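Putative alpha-L-fucosidase (Bacteroides thetaiotaomicron, PDB 4H41) probably hydrolyses glycosidic bonds of host glycans, perhaps as an alpha-L-fucosidase, on a closed eight-stranded TIM-type barrel. Local coordinates at residues K224-N227 against E228-D231; A241-D244 against G245-D248; F290-L293 against R294-L297; E298-R302 against A303-K307. One frame throughout, in Å; residues are numbered along the deposited sequence.

Contact 1: residues K224-N227 against E228-D231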
ATOM      1  N   LYS B 224      29.971 -21.180  -6.527  1.00 19.44           N
ATOM      2  CA  LYS B 224      30.125 -22.629  -6.421  1.00 20.34           C
ATOM      3  C   LYS B 224      28.834 -23.341  -6.766  1.00 24.19           C
ATOM      4  O   LYS B 224      28.828 -24.299  -7.558  1.00 24.65           O
ATOM      5  CB  LYS B 224      30.571 -22.995  -5.008  1.00 22.08           C
ATOM      6  CG  LYS B 224      30.735 -24.508  -4.803  1.00 31.53           C
ATOM      7  CD  LYS B 224      31.112 -24.829  -3.377  1.00 49.25           C
ATOM      8  CE  LYS B 224      31.307 -26.334  -3.156  1.00 59.64           C
ATOM      9  NZ  LYS B 224      30.027 -27.077  -2.953  1.00 81.27           N
ATOM     10  N   GLU B 225      27.746 -22.882  -6.211  1.00 19.85           N
ATOM     11  CA  GLU B 225      26.478 -23.557  -6.437  1.00 20.62           C
ATOM     12  C   GLU B 225      25.948 -23.347  -7.862  1.00 23.33           C
ATOM     13  O   GLU B 225      25.479 -24.289  -8.485  1.00 22.53           O
ATOM     14  CB  GLU B 225      25.431 -23.124  -5.402  1.00 21.89           C
ATOM     15  CG  GLU B 225      25.827 -23.561  -3.991  1.00 24.14           C
ATOM     16  CD  GLU B 225      24.852 -23.253  -2.870  1.00 32.19           C
ATOM     17  OE1 GLU B 225      23.705 -22.845  -3.155  1.00 25.01           O
ATOM     18  OE2 GLU B 225      25.248 -23.372  -1.686  1.00 27.24           O
ATOM     19  N   TRP B 226      26.060 -22.137  -8.385  1.00 19.91           N
ATOM     20  CA  TRP B 226      25.562 -21.850  -9.719  1.00 18.83           C
ATOM     21  C   TRP B 226      26.461 -22.421 -10.797  1.00 22.36           C
ATOM     22  O   TRP B 226      25.968 -22.772 -11.863  1.00 21.84           O
ATOM     23  CB  TRP B 226      25.297 -20.360  -9.883  1.00 16.11           C
ATOM     24  CG  TRP B 226      23.992 -20.034  -9.247  1.00 17.24           C
ATOM     25  CD1 TRP B 226      23.774 -19.605  -7.968  1.00 20.14           C
ATOM     26  CD2 TRP B 226      22.703 -20.319  -9.798  1.00 16.94           C
ATOM     27  NE1 TRP B 226      22.426 -19.566  -7.708  1.00 19.90           N
ATOM     28  CE2 TRP B 226      21.745 -20.006  -8.812  1.00 21.49           C
ATOM     29  CE3 TRP B 226      22.266 -20.799 -11.045  1.00 18.64           C
ATOM     30  CZ2 TRP B 226      20.367 -20.084  -9.058  1.00 21.07           C
ATOM     31  CZ3 TRP B 226      20.905 -20.894 -11.282  1.00 21.25           C
ATOM     32  CH2 TRP B 226      19.972 -20.578 -10.289  1.00 22.45           C
ATOM     33  N   ASN B 227      27.738 -22.651 -10.491  1.00 20.87           N
ATOM     34  CA  ASN B 227      28.622 -23.379 -11.409  1.00 22.06           C
ATOM     35  C   ASN B 227      28.059 -24.779 -11.635  1.00 25.36           C
ATOM     36  O   ASN B 227      27.972 -25.260 -12.768  1.00 25.49           O
ATOM     37  CB  ASN B 227      30.041 -23.444 -10.834  1.00 29.99           C
ATOM     38  CG  ASN B 227      30.983 -24.172 -11.707  1.00 39.36           C
ATOM     39  OD1 ASN B 227      31.213 -23.758 -12.841  1.00 28.80           O
ATOM     40  ND2 ASN B 227      31.541 -25.276 -11.227  1.00 35.17           N
ATOM     41  N   GLU B 228      27.599 -25.425 -10.553  1.00 23.42           N
ATOM     42  CA  GLU B 228      27.010 -26.759 -10.662  1.00 25.25           C
ATOM     43  C   GLU B 228      25.677 -26.736 -11.406  1.00 26.12           C
ATOM     44  O   GLU B 228      25.402 -27.635 -12.203  1.00 24.86           O
ATOM     45  CB  GLU B 228      26.772 -27.369  -9.267  1.00 28.28           C
ATOM     46  CG  GLU B 228      28.057 -27.679  -8.531  1.00 48.81           C
ATOM     47  CD  GLU B 228      27.893 -28.509  -7.271  1.00 89.96           C
ATOM     48  OE1 GLU B 228      27.377 -29.645  -7.376  1.00 91.92           O
ATOM     49  OE2 GLU B 228      28.319 -28.046  -6.188  1.00 90.46           O
ATOM     50  N   ILE B 229      24.846 -25.740 -11.137  1.00 21.75           N
ATOM     51  CA  ILE B 229      23.540 -25.657 -11.785  1.00 22.03           C
ATOM     52  C   ILE B 229      23.730 -25.415 -13.266  1.00 22.53           C
ATOM     53  O   ILE B 229      23.178 -26.171 -14.062  1.00 21.35           O
ATOM     54  CB  ILE B 229      22.624 -24.596 -11.122  1.00 23.88           C
ATOM     55  CG1 ILE B 229      22.251 -25.062  -9.724  1.00 25.97           C
ATOM     56  CG2 ILE B 229      21.379 -24.360 -11.952  1.00 22.66           C
ATOM     57  CD1 ILE B 229      21.886 -23.938  -8.804  1.00 26.75           C
ATOM     58  N   PHE B 230      24.528 -24.402 -13.634  1.00 21.21           N
ATOM     59  CA  PHE B 230      24.747 -24.094 -15.052  1.00 20.78           C
ATOM     60  C   PHE B 230      25.401 -25.258 -15.798  1.00 24.54           C
ATOM     61  O   PHE B 230      24.949 -25.560 -16.889  1.00 22.64           O
ATOM     62  CB  PHE B 230      25.510 -22.819 -15.249  1.00 23.27           C
ATOM     63  CG  PHE B 230      24.782 -21.567 -14.822  1.00 24.60           C
ATOM     64  CD1 PHE B 230      23.396 -21.453 -14.947  1.00 26.98           C
ATOM     65  CD2 PHE B 230      25.468 -20.516 -14.271  1.00 32.61           C
ATOM     66  CE1 PHE B 230      22.743 -20.285 -14.553  1.00 29.42           C
ATOM     67  CE2 PHE B 230      24.802 -19.371 -13.847  1.00 35.44           C
ATOM     68  CZ  PHE B 230      23.457 -19.248 -14.037  1.00 31.24           C
ATOM     69  N   ASP B 231      26.309 -26.007 -15.153  1.00 22.17           N
ATOM     70  CA  ASP B 231      26.899 -27.211 -15.745  1.00 21.94           C
ATOM     71  C   ASP B 231      25.814 -28.216 -16.130  1.00 25.96           C
ATOM     72  O   ASP B 231      25.900 -28.830 -17.201  1.00 25.47           O
ATOM     73  CB  ASP B 231      27.904 -27.852 -14.773  1.00 23.68           C
ATOM     74  CG  ASP B 231      28.635 -29.036 -15.384  1.00 31.28           C
ATOM     75  OD1 ASP B 231      29.233 -28.871 -16.463  1.00 29.22           O
ATOM     76  OD2 ASP B 231      28.474 -30.150 -14.874  1.00 34.90           O
TER
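Trp226 meets both Ile229 and Phe230 one turn further along helix 219-233, an outer helix of the TIM barrel, so that three large apolar residues share one buried flank, where Trp226 and Phe230 pack on strand 239-243. With CG beside the backbone N and anti to the carbonyl carbon (chi1 -79°), the indole comes within reach of the side chains of the next turn. Followed outward, CB of Trp226 comes first, 4.1 Å from CE2 of Phe230. CD2 then lies under CD1 of Ile229, which sits over the centre of the six-membered ring in a CH-pi contact, 3.8 Å from the centroid. CE3, on the six-membered ring of Trp226, stands over one face of the Phe230 ring, toward its rim, 3.6 Å from CZ; the two planes are inclined at 48°. CZ3 reaches CG2 of Ile229. The indole nitrogen NE1, on the far side of the ring system, donates to Ser167 O. Branched Ile229 suits its place because its two arms touch different parts of one indole. An alanine in place of Phe230 would probably leave CE3 and CZ3 of Trp226 without their aromatic neighbour and open a gap toward Leu262 and Phe242. The outward flank is polar: Asn227 OD1 is held by Tyr266 and Lys265, and Lys224 and Glu228 run side by side, forming a long salt bridge from NZ to OE2 at 3.8 Å. Among the backbone bonds of this turn the straightest runs from Phe230 N to Trp226 O, 2.8 Å with an N-H...O angle of 171°.

Contact 2: residues A241-D244 against G245-D248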
ATOM      1  N   ALA B 241      18.515 -14.874 -16.156  1.00 16.97           N
ATOM      2  CA  ALA B 241      18.169 -13.482 -15.837  1.00 16.96           C
ATOM      3  C   ALA B 241      18.001 -13.337 -14.350  1.00 17.77           C
ATOM      4  O   ALA B 241      16.876 -13.310 -13.853  1.00 15.66           O
ATOM      5  CB  ALA B 241      16.887 -13.068 -16.579  1.00 19.26           C
ATOM      6  N   PHE B 242      19.099 -13.263 -13.608  1.00 15.26           N
ATOM      7  CA  PHE B 242      18.946 -13.129 -12.159  1.00 16.44           C
ATOM      8  C   PHE B 242      18.156 -11.883 -11.814  1.00 19.18           C
ATOM      9  O   PHE B 242      18.390 -10.814 -12.366  1.00 16.75           O
ATOM     10  CB  PHE B 242      20.276 -13.057 -11.396  1.00 17.75           C
ATOM     11  CG  PHE B 242      20.891 -14.384 -11.041  1.00 18.31           C
ATOM     12  CD1 PHE B 242      20.540 -15.038  -9.871  1.00 18.89           C
ATOM     13  CD2 PHE B 242      21.851 -14.961 -11.859  1.00 19.62           C
ATOM     14  CE1 PHE B 242      21.098 -16.270  -9.560  1.00 17.87           C
ATOM     15  CE2 PHE B 242      22.404 -16.188 -11.545  1.00 20.20           C
ATOM     16  CZ  PHE B 242      22.035 -16.826 -10.393  1.00 17.20           C
ATOM     17  N   GLN B 243      17.228 -12.043 -10.871  1.00 17.81           N
ATOM     18  CA  GLN B 243      16.546 -10.938 -10.224  1.00 16.22           C
ATOM     19  C   GLN B 243      17.652 -10.152  -9.532  1.00 19.87           C
ATOM     20  O   GLN B 243      18.495 -10.755  -8.867  1.00 17.06           O
ATOM     21  CB  GLN B 243      15.504 -11.456  -9.234  1.00 17.95           C
ATOM     22  CG  GLN B 243      14.387 -12.204  -9.921  1.00 17.86           C
ATOM     23  CD  GLN B 243      13.563 -12.988  -8.935  1.00 24.79           C
ATOM     24  OE1 GLN B 243      13.156 -12.451  -7.927  1.00 19.06           O
ATOM     25  NE2 GLN B 243      13.310 -14.287  -9.186  1.00 22.50           N
ATOM     26  N   ASP B 244      17.704  -8.834  -9.721  1.00 17.39           N
ATOM     27  CA  ASP B 244      18.842  -8.053  -9.192  1.00 18.07           C
ATOM     28  C   ASP B 244      18.600  -7.387  -7.832  1.00 20.98           C
ATOM     29  O   ASP B 244      19.471  -6.670  -7.351  1.00 19.82           O
ATOM     30  CB  ASP B 244      19.208  -6.979 -10.215  1.00 20.09           C
ATOM     31  CG  ASP B 244      18.181  -5.890 -10.432  1.00 26.52           C
ATOM     32  OD1 ASP B 244      17.087  -5.913  -9.732  1.00 18.19           O
ATOM     33  OD2 ASP B 244      18.452  -4.986 -11.243  1.00 24.26           O
ATOM     34  N   GLY B 245      17.428  -7.571  -7.236  1.00 20.21           N
ATOM     35  CA  GLY B 245      17.052  -6.784  -6.077  1.00 19.07           C
ATOM     36  C   GLY B 245      17.396  -7.249  -4.700  1.00 21.03           C
ATOM     37  O   GLY B 245      17.186  -6.472  -3.769  1.00 19.07           O
ATOM     38  N   HIS B 246      17.861  -8.493  -4.518  1.00 17.75           N
ATOM     39  CA  HIS B 246      18.064  -8.999  -3.158  1.00 16.12           C
ATOM     40  C   HIS B 246      19.447  -8.705  -2.582  1.00 21.24           C
ATOM     41  O   HIS B 246      19.693  -9.042  -1.426  1.00 21.17           O
ATOM     42  CB  HIS B 246      17.787 -10.501  -3.090  1.00 16.52           C
ATOM     43  CG  HIS B 246      16.403 -10.873  -3.536  1.00 18.69           C
ATOM     44  ND1 HIS B 246      16.103 -11.035  -4.870  1.00 21.14           N
ATOM     45  CD2 HIS B 246      15.273 -11.064  -2.819  1.00 20.24           C
ATOM     46  CE1 HIS B 246      14.819 -11.388  -4.921  1.00 20.19           C
ATOM     47  NE2 HIS B 246      14.290 -11.441  -3.712  1.00 20.24           N
ATOM     48  N   ILE B 247      20.320  -8.067  -3.351  1.00 17.84           N
ATOM     49  CA  ILE B 247      21.655  -7.680  -2.901  1.00 17.06           C
ATOM     50  C   ILE B 247      21.670  -6.159  -2.750  1.00 20.77           C
ATOM     51  O   ILE B 247      20.856  -5.460  -3.356  1.00 20.79           O
ATOM     52  CB  ILE B 247      22.778  -8.187  -3.845  1.00 20.19           C
ATOM     53  CG1 ILE B 247      22.598  -7.713  -5.278  1.00 20.85           C
ATOM     54  CG2 ILE B 247      22.890  -9.718  -3.765  1.00 18.42           C
ATOM     55  CD1 ILE B 247      23.795  -8.046  -6.190  1.00 21.36           C
ATOM     56  N   ASP B 248      22.644  -5.659  -2.022  1.00 19.82           N
ATOM     57  CA  ASP B 248      22.797  -4.208  -1.849  1.00 19.01           C
ATOM     58  C   ASP B 248      23.402  -3.590  -3.106  1.00 22.72           C
ATOM     59  O   ASP B 248      24.055  -4.277  -3.913  1.00 21.83           O
ATOM     60  CB  ASP B 248      23.624  -3.906  -0.616  1.00 21.85           C
ATOM     61  CG  ASP B 248      23.286  -2.604   0.104  1.00 39.14           C
ATOM     62  OD1 ASP B 248      22.559  -1.754  -0.494  1.00 36.92           O
ATOM     63  OD2 ASP B 248      23.686  -2.462   1.286  1.00 43.83           O
TER
HETATM   64  O   HOH W   1      18.453 -10.945  -6.223  1.00 18.05           O
HETATM   65  O   HOH W   2      20.112  -4.529  -5.892  1.00 20.60           O
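The C-terminal end of barrel strand 239-243 turns into the following loop here, and Gln243 meets His246 across that turn. OE1 of Gln243 comes to the edge of the imidazole, in its plane, 3.6 Å from CE1 of His246, while the amide and ring planes stand 60° apart. An ordered water ties the same two residues together: it donates to Gln243 O at 2.7 Å, accepts from His246 N at 3.0 Å, and lies in the imidazole plane 2.7 Å from His246 ND1. Three bonds thus fix this water, and through ND1 it limits how the ring can turn; CG of His246 stands beside its own backbone N (chi1 -58°), which swings the ring back toward Gln243, and the ring's own rotation (chi2 83°) turns ND1 to the water. In a TIM barrel the loops at this end of the strands form the active-site face, and the side chain of Gln243 lies about 4 Å from an unidentified bound molecule, consistent with a pocket there. Its NE2 is held by Ser196 O and Glu165 OE1, so the long side chain reaches residues of two neighbouring loops while its oxygen faces the histidine. Asp244 OD1 accepts from Glu275 N and pairs with Lys296. Gly245, with no side chain, passes close by that OD1. A second water reaches both Asp244 O and Ile247 O, at 2.7 and 2.8 Å. Apolar Ile247 lays CG1 3.9 Å from Asp244 O, and its side chain packs on Phe255 and Leu252.

Contact 3: residues F290-L293 against R294-L297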
ATOM      1  N   PHE B 290      13.934   5.866  -9.149  1.00 15.55           N
ATOM      2  CA  PHE B 290      14.659   5.847 -10.412  1.00 15.53           C
ATOM      3  C   PHE B 290      16.177   5.655 -10.231  1.00 15.32           C
ATOM      4  O   PHE B 290      16.776   4.817 -10.909  1.00 15.47           O
ATOM      5  CB  PHE B 290      14.421   7.135 -11.205  1.00 17.39           C
ATOM      6  CG  PHE B 290      15.320   7.180 -12.421  1.00 19.06           C
ATOM      7  CD1 PHE B 290      15.235   6.204 -13.406  1.00 21.38           C
ATOM      8  CD2 PHE B 290      16.353   8.093 -12.497  1.00 21.90           C
ATOM      9  CE1 PHE B 290      16.121   6.207 -14.490  1.00 22.65           C
ATOM     10  CE2 PHE B 290      17.266   8.059 -13.552  1.00 24.13           C
ATOM     11  CZ  PHE B 290      17.114   7.142 -14.556  1.00 21.45           C
ATOM     12  N   ASP B 291      16.797   6.406  -9.328  1.00 13.89           N
ATOM     13  CA  ASP B 291      18.272   6.290  -9.162  1.00 15.65           C
ATOM     14  C   ASP B 291      18.702   4.904  -8.767  1.00 16.32           C
ATOM     15  O   ASP B 291      19.759   4.465  -9.189  1.00 15.39           O
ATOM     16  CB  ASP B 291      18.852   7.312  -8.175  1.00 18.56           C
ATOM     17  CG  ASP B 291      19.228   8.642  -8.816  1.00 25.45           C
ATOM     18  OD1 ASP B 291      19.262   8.715 -10.072  1.00 20.87           O
ATOM     19  OD2 ASP B 291      19.615   9.572  -8.067  1.00 22.39           O
ATOM     20  N   LYS B 292      17.848   4.148  -8.058  1.00 12.80           N
ATOM     21  CA  LYS B 292      18.205   2.759  -7.739  1.00 13.52           C
ATOM     22  C   LYS B 292      18.159   1.901  -8.988  1.00 15.71           C
ATOM     23  O   LYS B 292      19.071   1.083  -9.213  1.00 15.00           O
ATOM     24  CB  LYS B 292      17.282   2.184  -6.670  1.00 15.06           C
ATOM     25  CG  LYS B 292      17.485   2.828  -5.300  1.00 18.21           C
ATOM     26  CD  LYS B 292      16.424   2.364  -4.308  1.00 18.36           C
ATOM     27  CE  LYS B 292      16.579   3.068  -2.965  1.00 20.82           C
ATOM     28  NZ  LYS B 292      15.592   2.526  -1.990  1.00 27.73           N
ATOM     29  N   LEU B 293      17.113   2.067  -9.813  1.00 14.18           N
ATOM     30  CA  LEU B 293      16.991   1.320 -11.067  1.00 14.01           C
ATOM     31  C   LEU B 293      18.194   1.681 -11.969  1.00 17.62           C
ATOM     32  O   LEU B 293      18.813   0.808 -12.593  1.00 16.47           O
ATOM     33  CB  LEU B 293      15.687   1.645 -11.782  1.00 13.78           C
ATOM     34  CG  LEU B 293      15.468   0.891 -13.100  1.00 16.96           C
ATOM     35  CD1 LEU B 293      15.502  -0.599 -12.929  1.00 15.68           C
ATOM     36  CD2 LEU B 293      14.128   1.251 -13.726  1.00 17.58           C
ATOM     37  N   ARG B 294      18.504   2.974 -12.033  1.00 15.96           N
ATOM     38  CA  ARG B 294      19.606   3.492 -12.876  1.00 16.43           C
ATOM     39  C   ARG B 294      20.904   2.803 -12.457  1.00 17.53           C
ATOM     40  O   ARG B 294      21.665   2.387 -13.288  1.00 19.36           O
ATOM     41  CB  ARG B 294      19.731   5.028 -12.742  1.00 17.87           C
ATOM     42  CG  ARG B 294      20.823   5.555 -13.561  1.00 29.26           C
ATOM     43  CD  ARG B 294      21.080   7.023 -13.409  1.00 25.72           C
ATOM     44  NE  ARG B 294      21.164   7.475 -12.038  1.00 34.05           N
ATOM     45  CZ  ARG B 294      22.221   7.399 -11.235  1.00 33.02           C
ATOM     46  NH1 ARG B 294      23.362   6.884 -11.670  1.00 28.90           N
ATOM     47  NH2 ARG B 294      22.162   7.890 -10.013  1.00 27.74           N
HETATM   48  N   MSE B 295      21.182   2.759 -11.168  1.00 15.83           N
HETATM   49  CA  MSE B 295      22.437   2.137 -10.700  1.00 15.57           C
HETATM   50  C   MSE B 295      22.509   0.646 -11.082  1.00 18.03           C
HETATM   51  O   MSE B 295      23.583   0.164 -11.438  1.00 16.03           O
HETATM   52  CB  MSE B 295      22.570   2.321  -9.196  1.00 16.48           C
HETATM   53  CG  MSE B 295      22.915   3.725  -8.814  1.00 23.60           C
HETATM   54 SE   MSE B 295      23.153   3.759  -6.830  0.75 30.85          SE
HETATM   55  CE  MSE B 295      21.699   2.788  -6.098  1.00 29.81           C
ATOM     56  N   LYS B 296      21.383  -0.071 -11.069  1.00 14.29           N
ATOM     57  CA  LYS B 296      21.352  -1.489 -11.424  1.00 13.37           C
ATOM     58  C   LYS B 296      21.576  -1.670 -12.899  1.00 18.22           C
ATOM     59  O   LYS B 296      22.325  -2.579 -13.275  1.00 17.31           O
ATOM     60  CB  LYS B 296      20.026  -2.133 -10.966  1.00 14.61           C
ATOM     61  CG  LYS B 296      19.928  -2.144  -9.453  1.00 20.37           C
ATOM     62  CD  LYS B 296      18.731  -2.882  -8.879  1.00 23.67           C
ATOM     63  CE  LYS B 296      17.402  -2.481  -9.444  1.00 15.91           C
ATOM     64  NZ  LYS B 296      16.301  -3.313  -8.887  1.00 16.90           N
ATOM     65  N   LEU B 297      21.016  -0.799 -13.746  1.00 14.69           N
ATOM     66  CA  LEU B 297      21.216  -0.897 -15.191  1.00 13.71           C
ATOM     67  C   LEU B 297      22.644  -0.481 -15.567  1.00 17.30           C
ATOM     68  O   LEU B 297      23.221  -1.017 -16.518  1.00 16.08           O
ATOM     69  CB  LEU B 297      20.175  -0.051 -15.944  1.00 13.33           C
ATOM     70  CG  LEU B 297      18.698  -0.505 -15.761  1.00 15.04           C
ATOM     71  CD1 LEU B 297      17.778   0.445 -16.517  1.00 15.96           C
ATOM     72  CD2 LEU B 297      18.466  -1.923 -16.251  1.00 13.55           C
TER
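Asp291 and Arg294 form a salt bridge across the first turn of helix 290-302, their side chains lying alongside each other. One carboxylate oxygen takes both donors: NE and NH2 of Arg294 are each 3.0 Å from Asp291 OD1, the NH2 bond being the weak one. The oxygen lies in the guanidinium plane, yet NE meets it from above the carboxylate plane, and the two flat groups stand at 90°. Arginine reaches back because its chain, extended from CB to CD, bends at chi3 (48°). The backbone bond from Arg294 N to Phe290 O, in the same turn, measures 2.8 Å. Ser98 of the second subunit also binds Asp291 OD1, and Arg294 NH1 pairs with Glu298, so the ion pair is part of a wider polar network at the subunit interface. A methionine in place of Arg294 would probably leave the Asp291 carboxylate without its cationic mate and Glu298 without this partner. The aliphatic part of the same arginine serves Phe290: CB lies over one ring face, toward its rim, 4.2 Å from the ring centroid, and CD is 4.0 Å from CE2. Leucines suit the buried side of the helix, where Leu293 CG touches Leu297 CD1 at 4.1 Å. Met295, present as selenomethionine, has its CE 3.9 Å from Lys292 CA, and Lys292 extends to Asp280. Phe290, Arg294 and Leu297 lie against helix 324-337, while Met295 faces Phe81 of the second subunit; the helix is that of the beta-alpha-beta unit joining parallel strands 269-273 and 307-310.

Contact 4: residues E298-R302 against A303-K307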
ATOM      1  N   GLU B 298      23.204   0.492 -14.808  1.00 14.32           N
ATOM      2  CA  GLU B 298      24.583   0.928 -15.021  1.00 14.25           C
ATOM      3  C   GLU B 298      25.555  -0.225 -14.706  1.00 17.23           C
ATOM      4  O   GLU B 298      26.515  -0.429 -15.428  1.00 18.27           O
ATOM      5  CB  GLU B 298      24.927   2.173 -14.195  1.00 14.49           C
ATOM      6  CG  GLU B 298      24.260   3.410 -14.756  1.00 14.18           C
ATOM      7  CD  GLU B 298      24.424   4.678 -13.945  1.00 21.11           C
ATOM      8  OE1 GLU B 298      25.015   4.621 -12.838  1.00 22.48           O
ATOM      9  OE2 GLU B 298      23.928   5.732 -14.409  1.00 21.98           O
ATOM     10  N   ALA B 299      25.323  -0.953 -13.627  1.00 14.42           N
ATOM     11  CA  ALA B 299      26.158  -2.100 -13.272  1.00 15.68           C
ATOM     12  C   ALA B 299      26.060  -3.203 -14.339  1.00 19.58           C
ATOM     13  O   ALA B 299      27.071  -3.824 -14.678  1.00 17.20           O
ATOM     14  CB  ALA B 299      25.745  -2.631 -11.924  1.00 16.55           C
ATOM     15  N   ALA B 300      24.854  -3.457 -14.874  1.00 17.19           N
ATOM     16  CA  ALA B 300      24.696  -4.481 -15.913  1.00 15.75           C
ATOM     17  C   ALA B 300      25.493  -4.125 -17.158  1.00 17.93           C
ATOM     18  O   ALA B 300      26.120  -4.991 -17.778  1.00 17.94           O
ATOM     19  CB  ALA B 300      23.227  -4.652 -16.265  1.00 15.65           C
ATOM     20  N   LYS B 301      25.465  -2.847 -17.546  1.00 15.68           N
ATOM     21  CA  LYS B 301      26.228  -2.382 -18.703  1.00 15.38           C
ATOM     22  C   LYS B 301      27.744  -2.499 -18.435  1.00 20.13           C
ATOM     23  O   LYS B 301      28.476  -2.927 -19.324  1.00 17.71           O
ATOM     24  CB  LYS B 301      25.883  -0.968 -19.087  1.00 15.32           C
ATOM     25  CG  LYS B 301      26.427  -0.590 -20.463  1.00 18.54           C
ATOM     26  CD  LYS B 301      25.973   0.793 -20.929  1.00 20.18           C
ATOM     27  CE  LYS B 301      26.367   1.087 -22.358  1.00 19.91           C
ATOM     28  NZ  LYS B 301      25.835   2.425 -22.813  1.00 24.33           N
ATOM     29  N   ARG B 302      28.212  -2.141 -17.233  1.00 16.12           N
ATOM     30  CA  ARG B 302      29.645  -2.278 -16.895  1.00 17.26           C
ATOM     31  C   ARG B 302      30.099  -3.732 -16.979  1.00 20.16           C
ATOM     32  O   ARG B 302      31.242  -3.997 -17.325  1.00 18.06           O
ATOM     33  CB  ARG B 302      29.951  -1.776 -15.485  1.00 17.62           C
ATOM     34  CG  ARG B 302      29.940  -0.269 -15.319  1.00 21.11           C
ATOM     35  CD  ARG B 302      30.613   0.131 -14.015  1.00 19.06           C
ATOM     36  NE  ARG B 302      29.900  -0.331 -12.830  1.00 22.71           N
ATOM     37  CZ  ARG B 302      28.879   0.286 -12.241  1.00 25.94           C
ATOM     38  NH1 ARG B 302      28.421   1.437 -12.712  1.00 19.95           N
ATOM     39  NH2 ARG B 302      28.344  -0.214 -11.147  1.00 25.76           N
ATOM     40  N   ALA B 303      29.233  -4.668 -16.611  1.00 16.53           N
ATOM     41  CA  ALA B 303      29.569  -6.099 -16.644  1.00 17.06           C
ATOM     42  C   ALA B 303      29.384  -6.720 -18.027  1.00 19.35           C
ATOM     43  O   ALA B 303      29.688  -7.891 -18.195  1.00 20.13           O
ATOM     44  CB  ALA B 303      28.734  -6.838 -15.631  1.00 18.31           C
ATOM     45  N   GLY B 304      28.891  -5.971 -19.011  1.00 16.61           N
ATOM     46  CA  GLY B 304      28.732  -6.493 -20.357  1.00 17.47           C
ATOM     47  C   GLY B 304      27.529  -7.401 -20.557  1.00 21.25           C
ATOM     48  O   GLY B 304      27.552  -8.271 -21.417  1.00 19.75           O
ATOM     49  N   TYR B 305      26.434  -7.167 -19.837  1.00 18.81           N
ATOM     50  CA  TYR B 305      25.247  -8.006 -19.973  1.00 18.11           C
ATOM     51  C   TYR B 305      24.600  -7.866 -21.341  1.00 20.99           C
ATOM     52  O   TYR B 305      24.689  -6.820 -21.965  1.00 21.65           O
ATOM     53  CB  TYR B 305      24.254  -7.671 -18.881  1.00 16.83           C
ATOM     54  CG  TYR B 305      24.498  -8.372 -17.576  1.00 16.79           C
ATOM     55  CD1 TYR B 305      25.785  -8.526 -17.066  1.00 19.49           C
ATOM     56  CD2 TYR B 305      23.439  -8.809 -16.797  1.00 20.19           C
ATOM     57  CE1 TYR B 305      26.011  -9.208 -15.873  1.00 20.77           C
ATOM     58  CE2 TYR B 305      23.646  -9.427 -15.571  1.00 20.88           C
ATOM     59  CZ  TYR B 305      24.939  -9.647 -15.122  1.00 24.83           C
ATOM     60  OH  TYR B 305      25.158 -10.329 -13.956  1.00 22.12           O
ATOM     61  N   ASP B 306      23.935  -8.915 -21.795  1.00 18.66           N
ATOM     62  CA  ASP B 306      23.339  -9.001 -23.125  1.00 18.67           C
ATOM     63  C   ASP B 306      22.002  -8.366 -23.207  1.00 21.81           C
ATOM     64  O   ASP B 306      21.651  -7.935 -24.281  1.00 23.28           O
ATOM     65  CB  ASP B 306      23.193 -10.493 -23.561  1.00 21.29           C
ATOM     66  CG  ASP B 306      24.494 -11.232 -23.488  1.00 39.34           C
ATOM     67  OD1 ASP B 306      25.490 -10.710 -24.004  1.00 39.25           O
ATOM     68  OD2 ASP B 306      24.548 -12.261 -22.798  1.00 32.40           O
ATOM     69  N   LYS B 307      21.188  -8.450 -22.159  1.00 18.25           N
ATOM     70  CA  LYS B 307      19.836  -7.912 -22.175  1.00 17.87           C
ATOM     71  C   LYS B 307      19.344  -7.595 -20.797  1.00 20.60           C
ATOM     72  O   LYS B 307      19.715  -8.257 -19.821  1.00 17.64           O
ATOM     73  CB  LYS B 307      18.857  -8.943 -22.816  1.00 16.78           C
ATOM     74  CG  LYS B 307      17.474  -8.401 -23.218  1.00 18.99           C
ATOM     75  CD  LYS B 307      16.571  -9.537 -23.760  1.00 20.16           C
ATOM     76  CE  LYS B 307      15.260  -9.090 -24.378  1.00 19.99           C
ATOM     77  NZ  LYS B 307      15.450  -8.207 -25.549  1.00 24.78           N
TER
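Ala300 and Tyr305 meet where helix 290-302 ends in a Schellman motif, and the backbone bonds define the turn. Tyr305 N donates to Ala300 O at 3.0 Å with a nearly straight N-H...O angle of 171°. Gly304 N donates to Lys301 O at 3.1 Å, approaching well above the carbonyl plane. One step earlier, Ala303 N still makes a regular helical bond to Ala299 O, 3.0 Å long. Gly304 has positive phi (78°), a conformation that glycine adopts readily because it has no CB to crowd the backbone. Apolar contact follows from the same reversal. Tyr305 CB lies 4.1 Å from Ala300 CB, and the phenol ring turns one face, toward its rim, to Ala300 CA. Its CG stands beside the backbone N (chi1 -84°), so the ring leans back along the last helical turn, where a small alanine lets it come close. Charged groups lie on the outer side: the Arg302 guanidinium, its chain bent at chi3, covers Glu298 O and Ala299 CA with one face and forms a salt bridge with Asp253 through NH2. Beyond the turn the chain runs toward barrel strand 307-310, with Asp306 and Lys307 bonded through their backbones to Cys270 and Thr272 of strand 269-273. Ala299, Ala303 and Tyr305 face helix 252-266, the ring of Tyr305 meeting that of Phe256.

In the fold
The four contacts follow one another in series through the last third of the barrel. Contact 1 lies on helix 219-233, which leads into strand 239-243 and contact 2; their centres are about 17 Å apart, and Trp226 and Phe230 pack on Phe242. Contacts 3 and 4 share helix 290-302, at its start and its end, with centres about 12 Å apart. The centres of contacts 2 and 3 are also about 12 Å apart, joined by a salt bridge, whereas those of contacts 1 and 3 lie about 28 Å apart without touch. Contact 2 sits at the C-terminal, probably active-site, end of the strands, while contact 4 returns the chain to the other end, where strand 307-310 begins.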